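Xaa-Pro dipeptidase (Pyrococcus horikoshii, PDB 1WY2) probably splits dipeptides that carry proline at the C-terminal position and a nonpolar residue before it, as a two-metal, homodimeric peptidase of the M24B family. Local coordinates at residues E141-E153 with V163-A176. Numbering follows the deposited sequence.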
loop_
_atom_site.group_PDB
_atom_site.type_symbol
_atom_site.label_atom_id
_atom_site.label_comp_id
_atom_site.label_asym_id
_atom_site.label_seq_id
_atom_site.Cartn_x
_atom_site.Cartn_y
_atom_site.Cartn_z
ATOM N N GLU A 141 -7.672 1.273 -20.720
ATOM C CA GLU A 141 -8.717 2.073 -21.355
ATOM C C GLU A 141 -9.214 3.093 -20.333
ATOM O O GLU A 141 -9.475 4.250 -20.662
ATOM C CB GLU A 141 -9.877 1.179 -21.800
ATOM C CG GLU A 141 -10.925 1.894 -22.637
ATOM C CD GLU A 141 -12.113 1.008 -22.964
ATOM O OE1 GLU A 141 -12.966 0.801 -22.076
ATOM O OE2 GLU A 141 -12.187 0.512 -24.109
ATOM N N ILE A 142 -9.346 2.647 -19.088
ATOM C CA ILE A 142 -9.788 3.510 -18.001
ATOM C C ILE A 142 -8.716 4.569 -17.729
ATOM O O ILE A 142 -9.032 5.729 -17.459
ATOM C CB ILE A 142 -10.054 2.686 -16.714
ATOM C CG1 ILE A 142 -11.263 1.771 -16.936
ATOM C CG2 ILE A 142 -10.291 3.614 -15.522
ATOM C CD1 ILE A 142 -11.571 0.861 -15.773
ATOM N N ALA A 143 -7.450 4.169 -17.815
ATOM C CA ALA A 143 -6.350 5.106 -17.581
ATOM C C ALA A 143 -6.332 6.156 -18.691
ATOM O O ALA A 143 -6.098 7.335 -18.431
ATOM C CB ALA A 143 -5.016 4.358 -17.535
ATOM N N ASP A 144 -6.574 5.724 -19.930
ATOM C CA ASP A 144 -6.605 6.655 -21.060
ATOM C C ASP A 144 -7.692 7.703 -20.833
ATOM O O ASP A 144 -7.482 8.893 -21.066
ATOM C CB ASP A 144 -6.883 5.919 -22.381
ATOM C CG ASP A 144 -5.634 5.303 -22.990
ATOM O OD1 ASP A 144 -4.559 5.940 -22.931
ATOM O OD2 ASP A 144 -5.733 4.190 -23.551
ATOM N N LYS A 145 -8.857 7.256 -20.378
ATOM C CA LYS A 145 -9.962 8.174 -20.118
ATOM C C LYS A 145 -9.588 9.167 -19.025
ATOM O O LYS A 145 -9.967 10.339 -19.077
ATOM C CB LYS A 145 -11.217 7.401 -19.702
ATOM C CG LYS A 145 -11.880 6.650 -20.841
ATOM C CD LYS A 145 -13.113 5.907 -20.364
ATOM C CE LYS A 145 -13.824 5.242 -21.532
ATOM N NZ LYS A 145 -15.048 4.517 -21.086
ATOM N N ALA A 146 -8.833 8.694 -18.037
ATOM C CA ALA A 146 -8.420 9.549 -16.932
ATOM C C ALA A 146 -7.442 10.617 -17.407
ATOM O O ALA A 146 -7.536 11.774 -17.004
ATOM C CB ALA A 146 -7.790 8.711 -15.828
ATOM N N VAL A 147 -6.503 10.227 -18.262
ATOM C CA VAL A 147 -5.527 11.178 -18.780
ATOM C C VAL A 147 -6.213 12.249 -19.627
ATOM O O VAL A 147 -5.876 13.431 -19.536
ATOM C CB VAL A 147 -4.453 10.470 -19.630
ATOM C CG1 VAL A 147 -3.544 11.501 -20.291
ATOM C CG2 VAL A 147 -3.632 9.542 -18.744
ATOM N N MET A 148 -7.172 11.838 -20.450
ATOM C CA MET A 148 -7.887 12.795 -21.288
ATOM C C MET A 148 -8.675 13.757 -20.417
ATOM O O MET A 148 -8.767 14.947 -20.720
ATOM C CB MET A 148 -8.829 12.078 -22.261
ATOM C CG MET A 148 -8.117 11.290 -23.357
ATOM S SD MET A 148 -6.975 12.273 -24.363
ATOM C CE MET A 148 -8.135 13.182 -25.429
ATOM N N ALA A 149 -9.249 13.242 -19.330
ATOM C CA ALA A 149 -10.012 14.085 -18.419
ATOM C C ALA A 149 -9.070 15.057 -17.715
ATOM O O ALA A 149 -9.426 16.211 -17.480
ATOM C CB ALA A 149 -10.747 13.232 -17.392
ATOM N N ALA A 150 -7.868 14.592 -17.385
ATOM C CA ALA A 150 -6.888 15.440 -16.709
ATOM C C ALA A 150 -6.493 16.608 -17.602
ATOM O O ALA A 150 -6.412 17.751 -17.153
ATOM C CB ALA A 150 -5.648 14.630 -16.344
ATOM N N ILE A 151 -6.241 16.308 -18.870
ATOM C CA ILE A 151 -5.848 17.329 -19.832
ATOM C C ILE A 151 -6.919 18.410 -19.944
ATOM O O ILE A 151 -6.610 19.600 -20.004
ATOM C CB ILE A 151 -5.589 16.689 -21.218
ATOM C CG1 ILE A 151 -4.355 15.785 -21.134
ATOM C CG2 ILE A 151 -5.387 17.768 -22.276
ATOM C CD1 ILE A 151 -4.068 15.003 -22.409
ATOM N N GLU A 152 -8.179 17.992 -19.952
ATOM C CA GLU A 152 -9.295 18.922 -20.066
ATOM C C GLU A 152 -9.473 19.749 -18.791
ATOM O O GLU A 152 -9.897 20.905 -18.844
ATOM C CB GLU A 152 -10.581 18.145 -20.362
ATOM C CG GLU A 152 -11.741 18.994 -20.857
ATOM C CD GLU A 152 -11.443 19.664 -22.185
ATOM O OE1 GLU A 152 -10.893 18.988 -23.083
ATOM O OE2 GLU A 152 -11.765 20.862 -22.336
ATOM N N GLU A 153 -9.136 19.154 -17.651
ATOM C CA GLU A 153 -9.278 19.818 -16.359
ATOM C C GLU A 153 -8.122 20.750 -16.017
ATOM O O GLU A 153 -8.283 21.691 -15.237
ATOM C CB GLU A 153 -9.416 18.772 -15.254
ATOM C CG GLU A 153 -9.616 19.354 -13.866
ATOM C CD GLU A 153 -10.889 20.170 -13.756
ATOM O OE1 GLU A 153 -11.962 19.644 -14.116
ATOM O OE2 GLU A 153 -10.816 21.333 -13.305
ATOM N N VAL A 163 -7.020 18.280 -9.436
ATOM C CA VAL A 163 -7.091 17.620 -10.732
ATOM C C VAL A 163 -7.014 16.118 -10.460
ATOM O O VAL A 163 -7.775 15.327 -11.024
ATOM C CB VAL A 163 -5.913 18.037 -11.649
ATOM C CG1 VAL A 163 -5.920 17.202 -12.927
ATOM C CG2 VAL A 163 -6.021 19.520 -11.984
ATOM N N ALA A 164 -6.095 15.733 -9.583
ATOM C CA ALA A 164 -5.927 14.329 -9.232
ATOM C C ALA A 164 -7.223 13.770 -8.657
ATOM O O ALA A 164 -7.657 12.679 -9.025
ATOM C CB ALA A 164 -4.791 14.171 -8.222
ATOM N N ALA A 165 -7.848 14.526 -7.761
ATOM C CA ALA A 165 -9.089 14.081 -7.143
ATOM C C ALA A 165 -10.172 13.822 -8.190
ATOM O O ALA A 165 -10.883 12.821 -8.124
ATOM C CB ALA A 165 -9.570 15.122 -6.136
ATOM N N LYS A 166 -10.280 14.718 -9.165
ATOM C CA LYS A 166 -11.289 14.590 -10.210
ATOM C C LYS A 166 -11.101 13.356 -11.090
ATOM O O LYS A 166 -12.065 12.646 -11.377
ATOM C CB LYS A 166 -11.296 15.847 -11.086
ATOM C CG LYS A 166 -12.371 15.871 -12.168
ATOM C CD LYS A 166 -13.765 16.032 -11.580
ATOM C CE LYS A 166 -14.818 16.147 -12.674
ATOM N NZ LYS A 166 -14.571 17.321 -13.563
ATOM N N VAL A 167 -9.869 13.090 -11.517
ATOM C CA VAL A 167 -9.636 11.941 -12.385
ATOM C C VAL A 167 -9.673 10.617 -11.637
ATOM O O VAL A 167 -9.980 9.583 -12.223
ATOM C CB VAL A 167 -8.301 12.068 -13.165
ATOM C CG1 VAL A 167 -8.286 13.374 -13.941
ATOM C CG2 VAL A 167 -7.123 11.981 -12.223
ATOM N N GLU A 168 -9.369 10.639 -10.345
ATOM C CA GLU A 168 -9.418 9.404 -9.575
ATOM C C GLU A 168 -10.882 9.039 -9.361
ATOM O O GLU A 168 -11.236 7.862 -9.313
ATOM C CB GLU A 168 -8.674 9.568 -8.250
ATOM C CG GLU A 168 -7.163 9.722 -8.465
ATOM C CD GLU A 168 -6.378 9.896 -7.183
ATOM O OE1 GLU A 168 -6.974 10.324 -6.171
ATOM O OE2 GLU A 168 -5.154 9.622 -7.195
ATOM N N TYR A 169 -11.733 10.055 -9.246
ATOM C CA TYR A 169 -13.163 9.826 -9.089
ATOM C C TYR A 169 -13.682 9.244 -10.400
ATOM O O TYR A 169 -14.465 8.299 -10.403
ATOM C CB TYR A 169 -13.885 11.142 -8.771
ATOM C CG TYR A 169 -15.397 11.042 -8.781
ATOM C CD1 TYR A 169 -16.126 11.328 -9.936
ATOM C CD2 TYR A 169 -16.097 10.652 -7.640
ATOM C CE1 TYR A 169 -17.521 11.230 -9.954
ATOM C CE2 TYR A 169 -17.489 10.548 -7.648
ATOM C CZ TYR A 169 -18.192 10.840 -8.809
ATOM O OH TYR A 169 -19.567 10.741 -8.816
ATOM N N LEU A 170 -13.230 9.805 -11.520
ATOM C CA LEU A 170 -13.654 9.320 -12.828
ATOM C C LEU A 170 -13.270 7.856 -13.027
ATOM O O LEU A 170 -14.066 7.064 -13.537
ATOM C CB LEU A 170 -13.033 10.172 -13.943
ATOM C CG LEU A 170 -13.343 9.716 -15.373
ATOM C CD1 LEU A 170 -14.827 9.918 -15.664
ATOM C CD2 LEU A 170 -12.496 10.498 -16.366
ATOM N N MET A 171 -12.057 7.490 -12.621
ATOM C CA MET A 171 -11.612 6.109 -12.780
ATOM C C MET A 171 -12.510 5.153 -11.998
ATOM O O MET A 171 -12.895 4.100 -12.503
ATOM C CB MET A 171 -10.157 5.950 -12.325
ATOM C CG MET A 171 -9.141 6.578 -13.277
ATOM S SD MET A 171 -7.448 5.950 -13.052
ATOM C CE MET A 171 -6.895 6.956 -11.662
ATOM N N LYS A 172 -12.847 5.528 -10.772
ATOM C CA LYS A 172 -13.702 4.692 -9.933
ATOM C C LYS A 172 -15.097 4.552 -10.527
ATOM O O LYS A 172 -15.689 3.469 -10.502
ATOM C CB LYS A 172 -13.805 5.288 -8.530
ATOM C CG LYS A 172 -12.496 5.294 -7.777
ATOM C CD LYS A 172 -12.577 6.160 -6.531
ATOM C CE LYS A 172 -11.191 6.418 -5.965
ATOM N NZ LYS A 172 -11.227 7.329 -4.786
ATOM N N MET A 173 -15.625 5.642 -11.066
ATOM C CA MET A 173 -16.959 5.598 -11.641
ATOM C C MET A 173 -16.972 4.847 -12.965
ATOM O O MET A 173 -18.036 4.535 -13.499
ATOM C CB MET A 173 -17.510 7.017 -11.800
ATOM C CG MET A 173 -17.702 7.733 -10.462
ATOM S SD MET A 173 -18.915 6.947 -9.351
ATOM C CE MET A 173 -17.979 5.628 -8.633
ATOM N N ASN A 174 -15.783 4.547 -13.483
ATOM C CA ASN A 174 -15.666 3.802 -14.726
ATOM C C ASN A 174 -15.321 2.338 -14.477
ATOM O O ASN A 174 -14.981 1.604 -15.406
ATOM C CB ASN A 174 -14.627 4.442 -15.645
ATOM C CG ASN A 174 -15.208 5.573 -16.466
ATOM O OD1 ASN A 174 -16.040 5.352 -17.349
ATOM N ND2 ASN A 174 -14.782 6.792 -16.177
ATOM N N GLY A 175 -15.405 1.919 -13.216
ATOM C CA GLY A 175 -15.140 0.528 -12.886
ATOM C C GLY A 175 -13.880 0.189 -12.114
ATOM O O GLY A 175 -13.752 -0.927 -11.607
ATOM N N ALA A 176 -12.945 1.126 -12.015
ATOM C CA ALA A 176 -11.710 0.854 -11.292
ATOM C C ALA A 176 -11.950 0.706 -9.791
ATOM O O ALA A 176 -12.792 1.396 -9.216
ATOM C CB ALA A 176 -10.699 1.965 -11.554
HETATM O O HOH W 1 -17.061 6.891 -20.311
#
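Val167 and Leu170 each push one methyl group, CG1 and CD2, into the shallow side of helix 141-153 formed by Ala146, Ala149 and Ala150, a worked example of how small residues let two helices of an alpha-helical hairpin draw close. The pair belongs to the M24 metallopeptidase domain; the segments run nearly antiparallel at 148°, their axes 9.1 Å apart at closest approach. Val167 supplies the central bump: with chi1 at -55°, CG1 points away from its own carbonyl carbon and sinks between two turns, 3.5 Å from Ala146 O and 3.8 Å from Ala150 CB. Leu170 fills the neighbouring hollow with a single branch, CD2 pressing on Ala149 CB at 3.4 Å, tighter than usual for two carbons. Toward the metal-bearing sheet, Met171 lays CG and SD over the Ala146 methyl; Ile142 and Met171 both continue onto Ala215 of strand 208-217, which carries the metal ligand Asp212, and Ala143 and Val147 rest on Ile224 of strand 220-229, which carries Asp223.

Ile142 forks around the end of the second helix. CG2 meets Met171, while CD1 reaches the turn, 3.5 Å from Asn174 O. That turn is a Schellman motif with Gly175 as its C-prime residue, and Met171 O accepts from Ala176 N and Asn174 N on opposite faces of its plane. An alanine at Ile142 would remove both branches and would probably leave a gap between Met171 and the helix-ending turn.

Polar groups close the outer margin. Glu153 bends at chi2 (62°) to bring OE1 within 3.5 Å of Lys166 NZ, a long salt bridge, while its OE2 pairs with Lys158. At the other end, a water accepts from Lys145 NZ and donates weakly to Asn174 OD1, and Asn174 ND2 turns back to Leu170 O, 2.7 Å away and above the carbonyl plane.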